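Local coordinates for putative glutathione S-transferase (Sinorhizobium meliloti, PDB 4MDC), which probably catalyses the conjugation of glutathione to electrophilic substrates, and is assembled as a homodimer, at residues B[35-40]-B[84-89]; B[88-93]-B[189-194]. All blocks are in the same frame, centred on the assembly; numbering follows the deposited sequence.

Contact 1 of 2, residues B[35-40]-B[84-89]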
loop_
_atom_site.group_PDB
_atom_site.type_symbol
_atom_site.label_atom_id
_atom_site.label_comp_id
_atom_site.label_asym_id
_atom_site.label_seq_id
_atom_site.Cartn_x
_atom_site.Cartn_y
_atom_site.Cartn_z
ATOM N N SER B 35 12.795 -1.457 0.024
ATOM C CA SER B 35 13.847 -2.351 0.322
ATOM C C SER B 35 14.766 -1.782 1.403
ATOM O O SER B 35 15.189 -2.493 2.305
ATOM C CB SER B 35 14.710 -2.649 -0.952
ATOM O OG SER B 35 14.015 -3.362 -1.987
ATOM N N ARG B 36 15.167 -0.519 1.252
ATOM C CA ARG B 36 16.012 0.120 2.222
ATOM C C ARG B 36 15.350 0.224 3.580
ATOM O O ARG B 36 16.015 0.084 4.590
ATOM C CB ARG B 36 16.476 1.498 1.719
ATOM C CG ARG B 36 17.476 1.408 0.584
ATOM C CD ARG B 36 18.027 2.753 0.250
ATOM N NE ARG B 36 19.225 2.592 -0.606
ATOM C CZ ARG B 36 20.211 3.445 -0.657
ATOM N NH1 ARG B 36 20.219 4.577 0.014
ATOM N NH2 ARG B 36 21.283 3.134 -1.415
ATOM N N PHE B 37 14.054 0.439 3.573
ATOM C CA PHE B 37 13.295 0.524 4.807
ATOM C C PHE B 37 13.392 -0.800 5.589
ATOM O O PHE B 37 13.649 -0.779 6.802
ATOM C CB PHE B 37 11.853 0.832 4.445
ATOM C CG PHE B 37 10.845 0.630 5.545
ATOM C CD1 PHE B 37 10.800 1.467 6.672
ATOM C CD2 PHE B 37 9.926 -0.365 5.443
ATOM C CE1 PHE B 37 9.817 1.304 7.645
ATOM C CE2 PHE B 37 8.930 -0.519 6.414
ATOM C CZ PHE B 37 8.876 0.313 7.528
ATOM N N VAL B 38 13.166 -1.901 4.905
ATOM C CA VAL B 38 13.310 -3.214 5.520
ATOM C C VAL B 38 14.714 -3.504 6.001
ATOM O O VAL B 38 14.924 -3.978 7.094
ATOM C CB VAL B 38 12.793 -4.309 4.583
ATOM C CG1 VAL B 38 13.078 -5.685 5.153
ATOM C CG2 VAL B 38 11.279 -4.142 4.451
ATOM N N ARG B 39 15.706 -3.153 5.194
ATOM C CA ARG B 39 17.064 -3.301 5.638
ATOM C C ARG B 39 17.351 -2.561 6.941
ATOM O O ARG B 39 18.099 -3.058 7.802
ATOM C CB ARG B 39 18.048 -2.866 4.548
ATOM C CG ARG B 39 18.140 -3.863 3.410
ATOM C CD ARG B 39 18.809 -3.239 2.196
ATOM N NE ARG B 39 20.224 -2.995 2.412
ATOM C CZ ARG B 39 20.999 -2.352 1.541
ATOM N NH1 ARG B 39 20.473 -1.799 0.440
ATOM N NH2 ARG B 39 22.304 -2.203 1.810
ATOM N N LEU B 40 16.841 -1.337 7.053
ATOM C CA LEU B 40 17.041 -0.549 8.229
ATOM C C LEU B 40 16.427 -1.188 9.447
ATOM O O LEU B 40 17.062 -1.190 10.533
ATOM C CB LEU B 40 16.515 0.879 8.049
ATOM C CG LEU B 40 17.272 1.796 7.089
ATOM C CD1 LEU B 40 16.477 3.078 6.837
ATOM C CD2 LEU B 40 18.650 2.125 7.634
ATOM N N CYS B 84 6.091 -10.471 1.145
ATOM C CA CYS B 84 6.309 -9.478 0.093
ATOM C C CYS B 84 5.858 -8.079 0.455
ATOM O O CYS B 84 4.712 -7.885 0.879
ATOM C CB CYS B 84 5.566 -9.903 -1.146
ATOM S SG CYS B 84 6.245 -11.473 -1.780
ATOM N N GLY B 85 6.758 -7.119 0.256
ATOM C CA GLY B 85 6.479 -5.727 0.443
ATOM C C GLY B 85 6.813 -5.214 1.851
ATOM O O GLY B 85 6.817 -5.948 2.840
ATOM N N ALA B 86 6.960 -3.915 1.941
ATOM C CA ALA B 86 7.414 -3.302 3.164
ATOM C C ALA B 86 6.417 -3.425 4.327
ATOM O O ALA B 86 6.826 -3.608 5.459
ATOM C CB ALA B 86 7.735 -1.871 2.904
ATOM N N THR B 87 5.159 -3.321 4.016
ATOM C CA THR B 87 4.126 -3.349 5.094
ATOM C C THR B 87 4.119 -4.757 5.742
ATOM O O THR B 87 4.271 -4.870 6.962
ATOM C CB THR B 87 2.759 -2.938 4.549
ATOM O OG1 THR B 87 2.763 -1.573 4.209
ATOM C CG2 THR B 87 1.671 -3.129 5.629
ATOM N N ILE B 88 3.939 -5.796 4.934
ATOM C CA ILE B 88 3.843 -7.153 5.436
ATOM C C ILE B 88 5.110 -7.554 6.199
ATOM O O ILE B 88 5.043 -8.083 7.331
ATOM C CB ILE B 88 3.471 -8.138 4.301
ATOM C CG1 ILE B 88 2.003 -7.915 3.930
ATOM C CG2 ILE B 88 3.621 -9.591 4.721
ATOM C CD1 ILE B 88 1.516 -8.684 2.736
ATOM N N ILE B 89 6.266 -7.192 5.639
ATOM C CA ILE B 89 7.466 -7.557 6.296
ATOM C C ILE B 89 7.669 -6.834 7.621
ATOM O O ILE B 89 8.060 -7.435 8.653
ATOM C CB ILE B 89 8.682 -7.355 5.346
ATOM C CG1 ILE B 89 8.594 -8.240 4.118
ATOM C CG2 ILE B 89 9.959 -7.631 6.116
ATOM C CD1 ILE B 89 9.535 -7.771 3.011
#

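Contact 2 of 2, residues B[88-93]-B[189-194]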
loop_
_atom_site.group_PDB
_atom_site.type_symbol
_atom_site.label_atom_id
_atom_site.label_comp_id
_atom_site.label_asym_id
_atom_site.label_seq_id
_atom_site.Cartn_x
_atom_site.Cartn_y
_atom_site.Cartn_z
ATOM N N ILE B 88 3.939 -5.796 4.934
ATOM C CA ILE B 88 3.843 -7.153 5.436
ATOM C C ILE B 88 5.110 -7.554 6.199
ATOM O O ILE B 88 5.043 -8.083 7.331
ATOM C CB ILE B 88 3.471 -8.138 4.301
ATOM C CG1 ILE B 88 2.003 -7.915 3.930
ATOM C CG2 ILE B 88 3.621 -9.591 4.721
ATOM C CD1 ILE B 88 1.516 -8.684 2.736
ATOM N N ILE B 89 6.266 -7.192 5.639
ATOM C CA ILE B 89 7.466 -7.557 6.296
ATOM C C ILE B 89 7.669 -6.834 7.621
ATOM O O ILE B 89 8.060 -7.435 8.653
ATOM C CB ILE B 89 8.682 -7.355 5.346
ATOM C CG1 ILE B 89 8.594 -8.240 4.118
ATOM C CG2 ILE B 89 9.959 -7.631 6.116
ATOM C CD1 ILE B 89 9.535 -7.771 3.011
ATOM N N SER B 90 7.441 -5.511 7.621
ATOM C CA SER B 90 7.634 -4.731 8.839
ATOM C C SER B 90 6.685 -5.172 9.994
ATOM O O SER B 90 7.085 -5.161 11.162
ATOM C CB SER B 90 7.531 -3.213 8.527
ATOM O OG SER B 90 6.221 -2.839 8.139
ATOM N N GLU B 91 5.473 -5.566 9.649
ATOM C CA GLU B 91 4.503 -6.041 10.665
ATOM C C GLU B 91 4.990 -7.378 11.222
ATOM O O GLU B 91 4.971 -7.600 12.421
ATOM C CB GLU B 91 3.073 -6.172 10.077
ATOM C CG GLU B 91 2.477 -4.823 9.614
ATOM C CD GLU B 91 2.248 -3.808 10.730
ATOM O OE1 GLU B 91 2.097 -4.226 11.926
ATOM O OE2 GLU B 91 2.141 -2.594 10.407
ATOM N N TYR B 92 5.413 -8.243 10.316
ATOM C CA TYR B 92 5.962 -9.562 10.675
ATOM C C TYR B 92 7.162 -9.438 11.620
ATOM O O TYR B 92 7.214 -10.135 12.647
ATOM C CB TYR B 92 6.361 -10.362 9.427
ATOM C CG TYR B 92 7.031 -11.689 9.708
ATOM C CD1 TYR B 92 6.295 -12.818 10.041
ATOM C CD2 TYR B 92 8.433 -11.794 9.690
ATOM C CE1 TYR B 92 6.898 -14.024 10.312
ATOM C CE2 TYR B 92 9.047 -12.998 9.976
ATOM C CZ TYR B 92 8.290 -14.120 10.293
ATOM O OH TYR B 92 8.846 -15.342 10.553
ATOM N N LEU B 93 8.085 -8.532 11.277
ATOM C CA LEU B 93 9.224 -8.265 12.139
ATOM C C LEU B 93 8.849 -7.695 13.502
ATOM O O LEU B 93 9.484 -8.055 14.503
ATOM C CB LEU B 93 10.274 -7.378 11.462
ATOM C CG LEU B 93 10.940 -8.034 10.258
ATOM C CD1 LEU B 93 11.826 -7.053 9.529
ATOM C CD2 LEU B 93 11.718 -9.277 10.619
ATOM N N ILE B 189 11.849 7.490 17.896
ATOM C CA ILE B 189 12.117 6.991 16.563
ATOM C C ILE B 189 11.163 5.802 16.268
ATOM O O ILE B 189 10.807 4.989 17.160
ATOM C CB ILE B 189 13.582 6.559 16.379
ATOM C CG1 ILE B 189 13.880 6.331 14.887
ATOM C CG2 ILE B 189 13.973 5.333 17.213
ATOM C CD1 ILE B 189 15.339 6.015 14.570
ATOM N N SER B 190 10.697 5.747 15.050
ATOM C CA SER B 190 9.788 4.688 14.629
ATOM C C SER B 190 10.026 4.287 13.168
ATOM O O SER B 190 10.808 4.888 12.462
ATOM C CB SER B 190 8.351 5.212 14.777
ATOM O OG SER B 190 8.024 6.165 13.753
ATOM N N TYR B 191 9.240 3.294 12.730
ATOM C CA TYR B 191 9.197 2.991 11.297
ATOM C C TYR B 191 8.975 4.224 10.415
ATOM O O TYR B 191 9.379 4.232 9.249
ATOM C CB TYR B 191 8.051 1.976 11.040
ATOM C CG TYR B 191 8.263 0.534 11.436
ATOM C CD1 TYR B 191 9.467 0.026 11.827
ATOM C CD2 TYR B 191 7.149 -0.346 11.500
ATOM C CE1 TYR B 191 9.597 -1.295 12.198
ATOM C CE2 TYR B 191 7.274 -1.666 11.852
ATOM C CZ TYR B 191 8.553 -2.160 12.189
ATOM O OH TYR B 191 8.695 -3.495 12.558
ATOM N N GLY B 192 8.168 5.194 10.876
ATOM C CA GLY B 192 7.920 6.421 10.108
ATOM C C GLY B 192 9.217 7.130 9.696
ATOM O O GLY B 192 9.382 7.544 8.550
ATOM N N ASP B 193 10.117 7.312 10.651
ATOM C CA ASP B 193 11.469 7.908 10.405
ATOM C C ASP B 193 12.271 7.060 9.436
ATOM O O ASP B 193 12.917 7.568 8.468
ATOM C CB ASP B 193 12.247 8.058 11.714
ATOM C CG ASP B 193 11.554 8.916 12.712
ATOM O OD1 ASP B 193 11.646 10.162 12.628
ATOM O OD2 ASP B 193 10.854 8.296 13.583
ATOM N N LEU B 194 12.255 5.741 9.627
ATOM C CA LEU B 194 13.009 4.830 8.769
ATOM C C LEU B 194 12.490 4.844 7.356
ATOM O O LEU B 194 13.232 4.794 6.359
ATOM C CB LEU B 194 13.091 3.411 9.306
ATOM C CG LEU B 194 13.646 3.217 10.703
ATOM C CD1 LEU B 194 13.754 1.754 11.050
ATOM C CD2 LEU B 194 14.972 3.903 10.883
#

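Contact 1 of 2, residues B[35-40]-B[84-89]
Phe37 and Val38 both extend trans to their own backbone nitrogens, through CG in Phe37 (chi1 166°) and CG1 in Val38 (chi1 174°), which carries the Phe37 ring to Ala86 and Val38 to Ala86 and Ile89 of helix 86-96. Ile89 matches them with CG2, the branch that lies opposite its own amide nitrogen. Val38 and Ile89 meet through methyl groups: Val38 CG1 sits 3.8 Å from Ile89 CG2, and the two side chains cross at about a right angle. Val38 CG2 straddles the same pair of partners, 4.1 Å from Ile89 CG2 and 4.2 Å from Ala86 CA. The Phe37 ring comes obliquely to the methyl of Ala86, with CD2 3.7 Å from CB, while its rim points in plane at a carbonyl, CE2 lying 3.9 Å from Ala86 O. Ala86 is the small residue at the closest backbone approach, where its CA lies 6.3 Å from Val38 CA. Just before it, Gly85 stands at the N-cap position with a positive phi (92°), where a CB would be pressed against the carbonyl O of Cys84.

Val38 also touches Leu26 of strand 25-28, and Phe37 reaches Leu194 and Ala195 of helix 191-205. This pairing is consistent with the thioredoxin-like N-terminal domain of glutathione transferases, where the first and third helices pack on the same face of the sheet. The side chains that meet are all apolar, and the one polar neighbour is Ala86 O at the ring edge; the join therefore probably rests on close fit and exclusion of water rather than on directional bonds.

Contact 2 of 2, residues B[88-93]-B[189-194]
This is a buried, interdomain contact in which one tyrosine, Tyr191, spans from the start of helix 191-205 in the C-terminal domain to Ser90 on helix 86-96 of the N-terminal domain. A single hydrogen bond anchors it: Tyr191 OH donates to Ser90 O over 2.7 Å. The hydroxyl approaches with a C=O...donor angle of 133° and is tilted 26° from the carbonyl plane. The ring lies against the same residue, its CE2 3.7 Å from Ser90 CB, and Leu93 CB adds a looser touch 4.3 Å from Tyr191 OH. Ser90 OG, wedged between its own backbone nitrogen and carbonyl carbon (chi1 67°), turns back to the carbonyls of Ala86 and Thr87, which leaves its CB methylene to meet the ring. Replacing Tyr191 by an alanine would probably deprive Ser90 O of this hydroxyl donor and open a gap between the domains where the ring now lies. Ile41 of helix 33-44 and Ile117 and Thr121 of helix 111-145 also touch the Tyr191 side chain.

The backbone under Tyr191 is itself braced. Ser190 is the N-cap: its N donates to Asp193 OD2 over 2.9 Å, on the anti side of the carboxylate, and its OG accepts a weak bond from Gly192 N. Asp193 OD1 is held separately by Leu184 N and Trp220 NE1. Ser190 and Asp193 thus form a capping box, the Ser/Thr-X-X-Asp signature known from the central C-terminal-domain helix of glutathione transferases.

In the fold
Read along the chain, the order is 35-40, then 84-89 running into 88-93, which share Ile88 and Ile89, and last 189-194. Contact 1 joins two helices within the N-terminal domain, whereas contact 2 ties the second of them, helix 86-96, to the C-terminal domain. Their centres are only about 7 Å apart, and Phe37 links them: its CE1 lies 3.4 Å from Tyr191 O and its CE2 3.7 Å from Ser90 CB. Helices 33-44, 86-96 and 191-205 therefore come together around Phe37. Helix 86-96 also packs on the second subunit, so domain packing and dimer contacts converge on one helix.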